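Local coordinates for protein 2-keto acid:ferredoxin oxidoreductase subunit alpha (Pyrococcus furiosus, PDB 4WBX) that probably catalyses, as the alpha subunit of a four-subunit enzyme, the CoA-dependent oxidative decarboxylation of 2-oxoglutarate to succinyl-CoA with electrons passed to ferredoxin, at residues 120-125 and 182-187; 170-175 and 204-209. One frame throughout, in Å; residues are numbered along the deposited sequence.

Both contacts belong to the thiamine diphosphate-binding family region, and helix 160-176 leads directly into strand 180-186, yet the two lie at different depths. Interaction 1 is wholly buried, near the centre of the chain, and joins two neighbouring parallel strands of the mixed sheet, chiefly through backbone hydrogen bonds. Interaction 2, its centre about 23 Å from that of the first, fastens an irregular loop to the helix just before strand 180-186. There the helix residues are buried and most of the loop residues exposed; side chains replace the sheet's backbone pairing, with an asparagine amide gripping the loop and a glutamate-arginine salt bridge at its far end.

Interaction 1 (120-125 and 182-187); sequences DVQRSG and ILLTDA
D120, V121 and Q122 pair in parallel with L184, T185 and D186, and the axes of the short strand segments 120-122 and 182-186 approach to 4.2 Å, 26° apart in direction. The backbone bonds alternate: D120 N donates to L183 O, T185 N to D120 O (3.0 Å), and Q122 N to T185 O (2.7 Å). Past the last pair, where D186 is the N-cap of helix 187-191, its OD1 accepting from V189 N, A187 N still makes a weak bond to Q122 O.

Q122 also reaches across with its side chain. Its chain runs extended beyond CG (chi2 161°) and brings NE2 to T185 O at 3.0 Å, an almost straight bond lying in the plane of the Q122 amide. T185 O therefore takes two donors from one residue, Q122 N and Q122 NE2, approaching opposite faces of its carbonyl plane. At the other end of the amide, Q122 OE1 accepts from D138 N. L184 lies under this amide on the same face of the sheet: its CD1 fits between Q122 NE2, at 3.4 Å, and D120 OD2, at 3.3 Å. On the other face V121 and T185 stand side by side with V121 CG2 and T185 CG2 4.0 Å apart, while V121 CG1 rests on the backbone of D186.

This is the parallel core of an alpha/beta sheet, at the C-terminal ends of its strands. Held from both sides, the Q122 amide has its rotation fixed by T185 and D138; its NE2 gives the buried T185 carbonyl a second donor just where the strand passes into a helix.

Interaction 2 (170-175 and 204-209); sequences AFNLSE and IEIINR
N172 and E175, one turn apart on helix 160-176, both face the loop 204-209. E175 is the longer side chain to trace. Its CB lies 3.5 Å from I207 O, and CG keeps the same company. A bend at chi2 (-73°) then swings the carboxylate along the loop to R209. There OE1 sits over the start of the arginine side chain, near R209 CA and CB, and accepts a weak bond from R209 NE. OE2 meets R209 NH2 at 3.1 Å and NE at 3.3 Å, both weak bonds within the salt bridge. The two side chains cross at about a right angle, although their carboxylate and guanidinium planes are turned only 26° apart. Water 1 lies between the E175 carboxylate and R209 O, 3.0 Å from the latter; its very short approach to E175 OE1 is doubtful.

N172 grips the loop with both ends of its amide. ND2 gives a nearly straight bond to E205 O at 2.7 Å, in the plane of the amide; OD1 accepts from I207 N at 2.9 Å, with that donor well above the carbonyl plane. The amide thus satisfies two backbone groups that bracket I206, much as a neighbouring strand would. I207 lays its CD1 against N172 CB (3.8 Å), adding an apolar touch beside the amide.

The loop crosses the outer side of helix 160-176, which also packs on the sheet, where L173 touches strand 153-155 and S174 strand 180-186, and on helix 25-36 through F171. R209 NH1 is held by S84 O, at the end of helix 73-85, tying the loop to that helix too.

Interaction 1 (120-125 and 182-187)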
ATOM      1  N   ASP A 120      -0.387  18.098  -7.097  1.00 48.90           N
ATOM      2  CA  ASP A 120       0.975  17.668  -6.778  1.00 49.33           C
ATOM      3  C   ASP A 120       1.802  18.911  -6.468  1.00 51.88           C
ATOM      4  O   ASP A 120       2.110  19.712  -7.345  1.00 49.41           O
ATOM      5  CB  ASP A 120       1.600  16.867  -7.929  1.00 42.86           C
ATOM      6  CG  ASP A 120       3.061  16.496  -7.660  1.00 45.44           C
ATOM      7  OD1 ASP A 120       3.446  16.385  -6.489  1.00 48.40           O
ATOM      8  OD2 ASP A 120       3.834  16.314  -8.622  1.00 45.73           O
ATOM      9  N   VAL A 121       2.136  19.084  -5.202  1.00 55.02           N
ATOM     10  CA  VAL A 121       2.922  20.223  -4.801  1.00 54.04           C
ATOM     11  C   VAL A 121       4.395  19.854  -4.827  1.00 56.19           C
ATOM     12  O   VAL A 121       4.893  19.213  -3.901  1.00 58.75           O
ATOM     13  CB  VAL A 121       2.544  20.706  -3.410  1.00 56.66           C
ATOM     14  CG1 VAL A 121       3.170  22.057  -3.181  1.00 63.74           C
ATOM     15  CG2 VAL A 121       1.041  20.802  -3.274  1.00 53.89           C
ATOM     16  N   GLN A 122       5.089  20.264  -5.884  1.00 56.46           N
ATOM     17  CA  GLN A 122       6.479  19.864  -6.106  1.00 56.99           C
ATOM     18  C   GLN A 122       7.452  20.408  -5.057  1.00 60.70           C
ATOM     19  O   GLN A 122       7.204  21.447  -4.453  1.00 59.55           O
ATOM     20  CB  GLN A 122       6.913  20.304  -7.494  1.00 53.32           C
ATOM     21  CG  GLN A 122       6.675  19.257  -8.542  1.00 51.21           C
ATOM     22  CD  GLN A 122       6.664  19.815  -9.955  1.00 53.26           C
ATOM     23  OE1 GLN A 122       7.332  19.280 -10.843  1.00 48.82           O
ATOM     24  NE2 GLN A 122       5.879  20.875 -10.179  1.00 53.13           N
ATOM     25  N   ARG A 123       8.574  19.718  -4.861  1.00 64.97           N
ATOM     26  CA  ARG A 123       9.422  19.998  -3.703  1.00 65.57           C
ATOM     27  C   ARG A 123      10.864  19.513  -3.900  1.00 69.70           C
ATOM     28  O   ARG A 123      11.144  18.697  -4.774  1.00 67.53           O
ATOM     29  CB  ARG A 123       8.802  19.349  -2.453  1.00 70.80           C
ATOM     30  CG  ARG A 123       9.640  19.421  -1.180  1.00 75.32           C
ATOM     31  CD  ARG A 123       9.496  18.171  -0.299  1.00 79.70           C
ATOM     32  NE  ARG A 123       9.236  16.959  -1.073  1.00 80.81           N
ATOM     33  CZ  ARG A 123       8.641  15.877  -0.585  1.00 75.73           C
ATOM     34  NH1 ARG A 123       8.228  15.835   0.673  1.00 74.58           N
ATOM     35  NH2 ARG A 123       8.458  14.839  -1.365  1.00 78.20           N
ATOM     36  N   SER A 124      11.772  20.043  -3.086  1.00 74.52           N
ATOM     37  CA  SER A 124      13.162  19.612  -3.038  1.00 75.05           C
ATOM     38  C   SER A 124      13.473  18.979  -1.693  1.00 80.60           C
ATOM     39  O   SER A 124      13.127  19.539  -0.649  1.00 84.89           O
ATOM     40  CB  SER A 124      14.088  20.802  -3.284  1.00 80.98           C
ATOM     41  OG  SER A 124      15.270  20.695  -2.514  1.00 86.13           O
ATOM     42  N   GLY A 125      14.129  17.821  -1.710  1.00 81.14           N
ATOM     43  CA  GLY A 125      14.459  17.116  -0.482  1.00 83.93           C
ATOM     44  C   GLY A 125      13.317  16.272   0.062  1.00 86.60           C
ATOM     45  O   GLY A 125      12.968  16.357   1.246  1.00 87.38           O
ATOM     46  N   ILE A 182      -4.741  17.090 -13.055  1.00 43.82           N
ATOM     47  CA  ILE A 182      -3.634  17.366 -12.156  1.00 43.58           C
ATOM     48  C   ILE A 182      -3.212  18.832 -12.154  1.00 46.76           C
ATOM     49  O   ILE A 182      -2.834  19.391 -13.188  1.00 42.68           O
ATOM     50  CB  ILE A 182      -2.436  16.531 -12.518  1.00 41.27           C
ATOM     51  CG1 ILE A 182      -2.837  15.060 -12.467  1.00 41.02           C
ATOM     52  CG2 ILE A 182      -1.266  16.852 -11.568  1.00 34.03           C
ATOM     53  CD1 ILE A 182      -1.638  14.130 -12.544  1.00 45.37           C
ATOM     54  N   LEU A 183      -3.273  19.450 -10.982  1.00 47.37           N
ATOM     55  CA  LEU A 183      -2.782  20.804 -10.816  1.00 43.08           C
ATOM     56  C   LEU A 183      -1.361  20.683 -10.358  1.00 44.00           C
ATOM     57  O   LEU A 183      -1.104  20.353  -9.207  1.00 47.71           O
ATOM     58  CB  LEU A 183      -3.611  21.568  -9.801  1.00 45.20           C
ATOM     59  CG  LEU A 183      -3.177  22.994  -9.495  1.00 48.06           C
ATOM     60  CD1 LEU A 183      -3.356  23.845 -10.719  1.00 51.88           C
ATOM     61  CD2 LEU A 183      -3.997  23.527  -8.344  1.00 50.50           C
ATOM     62  N   LEU A 184      -0.424  20.913 -11.257  1.00 42.80           N
ATOM     63  CA  LEU A 184       0.967  20.672 -10.923  1.00 45.77           C
ATOM     64  C   LEU A 184       1.669  21.967 -10.439  1.00 56.64           C
ATOM     65  O   LEU A 184       1.985  22.868 -11.228  1.00 56.86           O
ATOM     66  CB  LEU A 184       1.674  20.074 -12.139  1.00 42.15           C
ATOM     67  CG  LEU A 184       3.143  19.776 -11.902  1.00 48.56           C
ATOM     68  CD1 LEU A 184       3.301  18.785 -10.753  1.00 45.24           C
ATOM     69  CD2 LEU A 184       3.776  19.269 -13.183  1.00 50.41           C
ATOM     70  N   THR A 185       1.908  22.070  -9.139  1.00 54.81           N
ATOM     71  CA  THR A 185       2.477  23.292  -8.606  1.00 56.49           C
ATOM     72  C   THR A 185       3.754  23.016  -7.799  1.00 59.12           C
ATOM     73  O   THR A 185       4.298  21.906  -7.849  1.00 58.89           O
ATOM     74  CB  THR A 185       1.445  24.049  -7.737  1.00 59.22           C
ATOM     75  OG1 THR A 185       1.879  25.404  -7.544  1.00 60.42           O
ATOM     76  CG2 THR A 185       1.264  23.374  -6.384  1.00 58.56           C
ATOM     77  N   ASP A 186       4.233  24.034  -7.078  1.00 58.45           N
ATOM     78  CA  ASP A 186       5.486  23.945  -6.329  1.00 58.74           C
ATOM     79  C   ASP A 186       5.331  24.611  -4.978  1.00 59.18           C
ATOM     80  O   ASP A 186       4.376  25.342  -4.761  1.00 59.12           O
ATOM     81  CB  ASP A 186       6.640  24.590  -7.103  1.00 58.14           C
ATOM     82  CG  ASP A 186       6.394  26.054  -7.402  1.00 60.44           C
ATOM     83  OD1 ASP A 186       6.692  26.889  -6.529  1.00 66.55           O
ATOM     84  OD2 ASP A 186       5.903  26.380  -8.504  1.00 57.09           O
ATOM     85  N   ALA A 187       6.273  24.337  -4.079  1.00 56.66           N
ATOM     86  CA  ALA A 187       6.250  24.833  -2.708  1.00 60.70           C
ATOM     87  C   ALA A 187       6.214  26.356  -2.624  1.00 67.67           C
ATOM     88  O   ALA A 187       5.578  26.929  -1.744  1.00 67.30           O
ATOM     89  CB  ALA A 187       7.460  24.314  -1.961  1.00 61.67           C
TER

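Interaction 2 (170-175 and 204-209)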
ATOM      1  N   ALA A 170      -9.465  23.441 -13.350  1.00 53.31           N
ATOM      2  CA  ALA A 170      -9.319  22.015 -13.101  1.00 53.23           C
ATOM      3  C   ALA A 170     -10.671  21.365 -12.785  1.00 53.87           C
ATOM      4  O   ALA A 170     -11.078  20.436 -13.457  1.00 54.14           O
ATOM      5  CB  ALA A 170      -8.331  21.772 -11.970  1.00 45.64           C
ATOM      6  N   PHE A 171     -11.380  21.853 -11.776  1.00 55.72           N
ATOM      7  CA  PHE A 171     -12.686  21.282 -11.481  1.00 56.66           C
ATOM      8  C   PHE A 171     -13.658  21.377 -12.654  1.00 58.02           C
ATOM      9  O   PHE A 171     -14.545  20.538 -12.788  1.00 62.88           O
ATOM     10  CB  PHE A 171     -13.301  21.949 -10.270  1.00 54.45           C
ATOM     11  CG  PHE A 171     -12.859  21.362  -8.981  1.00 58.23           C
ATOM     12  CD1 PHE A 171     -13.480  20.227  -8.476  1.00 52.49           C
ATOM     13  CD2 PHE A 171     -11.828  21.947  -8.258  1.00 53.48           C
ATOM     14  CE1 PHE A 171     -13.084  19.676  -7.270  1.00 49.38           C
ATOM     15  CE2 PHE A 171     -11.417  21.395  -7.058  1.00 55.34           C
ATOM     16  CZ  PHE A 171     -12.048  20.246  -6.564  1.00 50.56           C
ATOM     17  N   ASN A 172     -13.500  22.385 -13.502  1.00 50.84           N
ATOM     18  CA  ASN A 172     -14.396  22.531 -14.638  1.00 58.95           C
ATOM     19  C   ASN A 172     -14.033  21.542 -15.758  1.00 59.63           C
ATOM     20  O   ASN A 172     -14.903  20.911 -16.367  1.00 57.21           O
ATOM     21  CB  ASN A 172     -14.363  23.964 -15.167  1.00 61.05           C
ATOM     22  CG  ASN A 172     -15.421  24.861 -14.532  1.00 65.71           C
ATOM     23  OD1 ASN A 172     -16.162  24.447 -13.641  1.00 66.34           O
ATOM     24  ND2 ASN A 172     -15.493  26.102 -15.003  1.00 66.84           N
ATOM     25  N   LEU A 173     -12.739  21.422 -16.030  1.00 56.03           N
ATOM     26  CA  LEU A 173     -12.252  20.489 -17.024  1.00 51.17           C
ATOM     27  C   LEU A 173     -12.502  19.050 -16.588  1.00 56.61           C
ATOM     28  O   LEU A 173     -12.868  18.210 -17.399  1.00 59.86           O
ATOM     29  CB  LEU A 173     -10.766  20.710 -17.269  1.00 48.74           C
ATOM     30  CG  LEU A 173     -10.327  22.015 -17.939  1.00 50.97           C
ATOM     31  CD1 LEU A 173      -8.818  22.012 -18.074  1.00 54.67           C
ATOM     32  CD2 LEU A 173     -10.964  22.169 -19.313  1.00 48.38           C
ATOM     33  N   SER A 174     -12.301  18.770 -15.307  1.00 54.06           N
ATOM     34  CA  SER A 174     -12.474  17.424 -14.780  1.00 53.80           C
ATOM     35  C   SER A 174     -13.871  16.895 -15.065  1.00 56.27           C
ATOM     36  O   SER A 174     -14.059  15.706 -15.331  1.00 53.59           O
ATOM     37  CB  SER A 174     -12.217  17.401 -13.273  1.00 50.62           C
ATOM     38  OG  SER A 174     -13.284  18.038 -12.579  1.00 53.48           O
ATOM     39  N   GLU A 175     -14.844  17.793 -15.004  1.00 57.09           N
ATOM     40  CA  GLU A 175     -16.230  17.434 -15.206  1.00 57.25           C
ATOM     41  C   GLU A 175     -16.548  17.345 -16.685  1.00 60.18           C
ATOM     42  O   GLU A 175     -17.166  16.386 -17.144  1.00 65.97           O
ATOM     43  CB  GLU A 175     -17.145  18.455 -14.526  1.00 56.90           C
ATOM     44  CG  GLU A 175     -17.135  18.356 -13.008  1.00 62.56           C
ATOM     45  CD  GLU A 175     -17.891  17.133 -12.488  1.00 64.15           C
ATOM     46  OE1 GLU A 175     -18.748  16.596 -13.220  1.00 65.50           O
ATOM     47  OE2 GLU A 175     -17.642  16.714 -11.338  1.00 66.66           O
ATOM     48  N   ILE A 204     -18.829  33.142 -11.422  1.00 84.53           N
ATOM     49  CA  ILE A 204     -18.006  31.979 -11.768  1.00 80.34           C
ATOM     50  C   ILE A 204     -18.785  30.889 -12.509  1.00 76.93           C
ATOM     51  O   ILE A 204     -19.712  30.284 -11.966  1.00 72.93           O
ATOM     52  CB  ILE A 204     -17.375  31.341 -10.511  1.00 77.93           C
ATOM     53  CG1 ILE A 204     -16.848  32.413  -9.563  1.00 75.36           C
ATOM     54  CG2 ILE A 204     -16.242  30.416 -10.901  1.00 73.75           C
ATOM     55  CD1 ILE A 204     -16.336  31.861  -8.255  1.00 71.29           C
ATOM     56  N   GLU A 205     -18.404  30.640 -13.754  1.00 78.03           N
ATOM     57  CA  GLU A 205     -18.996  29.549 -14.508  1.00 80.26           C
ATOM     58  C   GLU A 205     -18.490  28.216 -13.964  1.00 79.47           C
ATOM     59  O   GLU A 205     -17.311  27.906 -14.111  1.00 80.33           O
ATOM     60  CB  GLU A 205     -18.665  29.665 -16.000  1.00 80.16           C
ATOM     61  CG  GLU A 205     -19.007  28.402 -16.795  1.00 82.65           C
ATOM     62  CD  GLU A 205     -18.060  28.155 -17.961  1.00 91.89           C
ATOM     63  OE1 GLU A 205     -16.907  28.635 -17.895  1.00 95.98           O
ATOM     64  OE2 GLU A 205     -18.465  27.477 -18.940  1.00 93.76           O
ATOM     65  N   ILE A 206     -19.354  27.429 -13.329  1.00 75.45           N
ATOM     66  CA  ILE A 206     -18.932  26.099 -12.924  1.00 72.09           C
ATOM     67  C   ILE A 206     -19.729  25.073 -13.697  1.00 71.22           C
ATOM     68  O   ILE A 206     -20.947  25.203 -13.876  1.00 69.76           O
ATOM     69  CB  ILE A 206     -19.066  25.855 -11.396  1.00 72.02           C
ATOM     70  CG1 ILE A 206     -20.524  25.744 -10.963  1.00 72.12           C
ATOM     71  CG2 ILE A 206     -18.332  26.944 -10.607  1.00 67.50           C
ATOM     72  CD1 ILE A 206     -20.682  25.504  -9.472  1.00 74.62           C
ATOM     73  N   ILE A 207     -19.020  24.065 -14.190  1.00 68.15           N
ATOM     74  CA  ILE A 207     -19.636  23.052 -15.029  1.00 68.16           C
ATOM     75  C   ILE A 207     -20.087  21.852 -14.214  1.00 69.49           C
ATOM     76  O   ILE A 207     -19.275  21.092 -13.684  1.00 70.72           O
ATOM     77  CB  ILE A 207     -18.695  22.600 -16.138  1.00 67.03           C
ATOM     78  CG1 ILE A 207     -18.432  23.769 -17.091  1.00 63.90           C
ATOM     79  CG2 ILE A 207     -19.298  21.437 -16.875  1.00 61.98           C
ATOM     80  CD1 ILE A 207     -17.096  23.701 -17.776  1.00 64.76           C
ATOM     81  N   ASN A 208     -21.409  21.738 -14.120  1.00 70.22           N
ATOM     82  CA  ASN A 208     -22.135  20.644 -13.489  1.00 71.92           C
ATOM     83  C   ASN A 208     -21.728  19.243 -13.982  1.00 73.55           C
ATOM     84  O   ASN A 208     -21.007  19.100 -14.979  1.00 72.23           O
ATOM     85  CB  ASN A 208     -23.627  20.863 -13.727  1.00 77.52           C
ATOM     86  CG  ASN A 208     -23.913  21.535 -15.082  1.00 85.59           C
ATOM     87  OD1 ASN A 208     -22.988  21.844 -15.846  1.00 83.34           O
ATOM     88  ND2 ASN A 208     -25.204  21.758 -15.382  1.00 91.45           N
ATOM     89  N   ARG A 209     -22.196  18.202 -13.296  1.00 78.58           N
ATOM     90  CA  ARG A 209     -21.838  16.832 -13.679  1.00 74.50           C
ATOM     91  C   ARG A 209     -22.814  16.220 -14.690  1.00 71.25           C
ATOM     92  O   ARG A 209     -22.395  15.708 -15.731  1.00 67.84           O
ATOM     93  CB  ARG A 209     -21.750  15.946 -12.438  1.00 74.21           C
ATOM     94  CG  ARG A 209     -21.432  14.497 -12.769  1.00 72.74           C
ATOM     95  CD  ARG A 209     -20.943  13.745 -11.556  1.00 65.43           C
ATOM     96  NE  ARG A 209     -19.566  14.085 -11.225  1.00 62.32           N
ATOM     97  CZ  ARG A 209     -18.945  13.645 -10.137  1.00 64.36           C
ATOM     98  NH1 ARG A 209     -19.586  12.848  -9.284  1.00 61.03           N
ATOM     99  NH2 ARG A 209     -17.687  14.000  -9.899  1.00 63.48           N
TER
HETATM  100  O   HOH W   1     -19.473  15.335 -15.305  1.00 57.65           O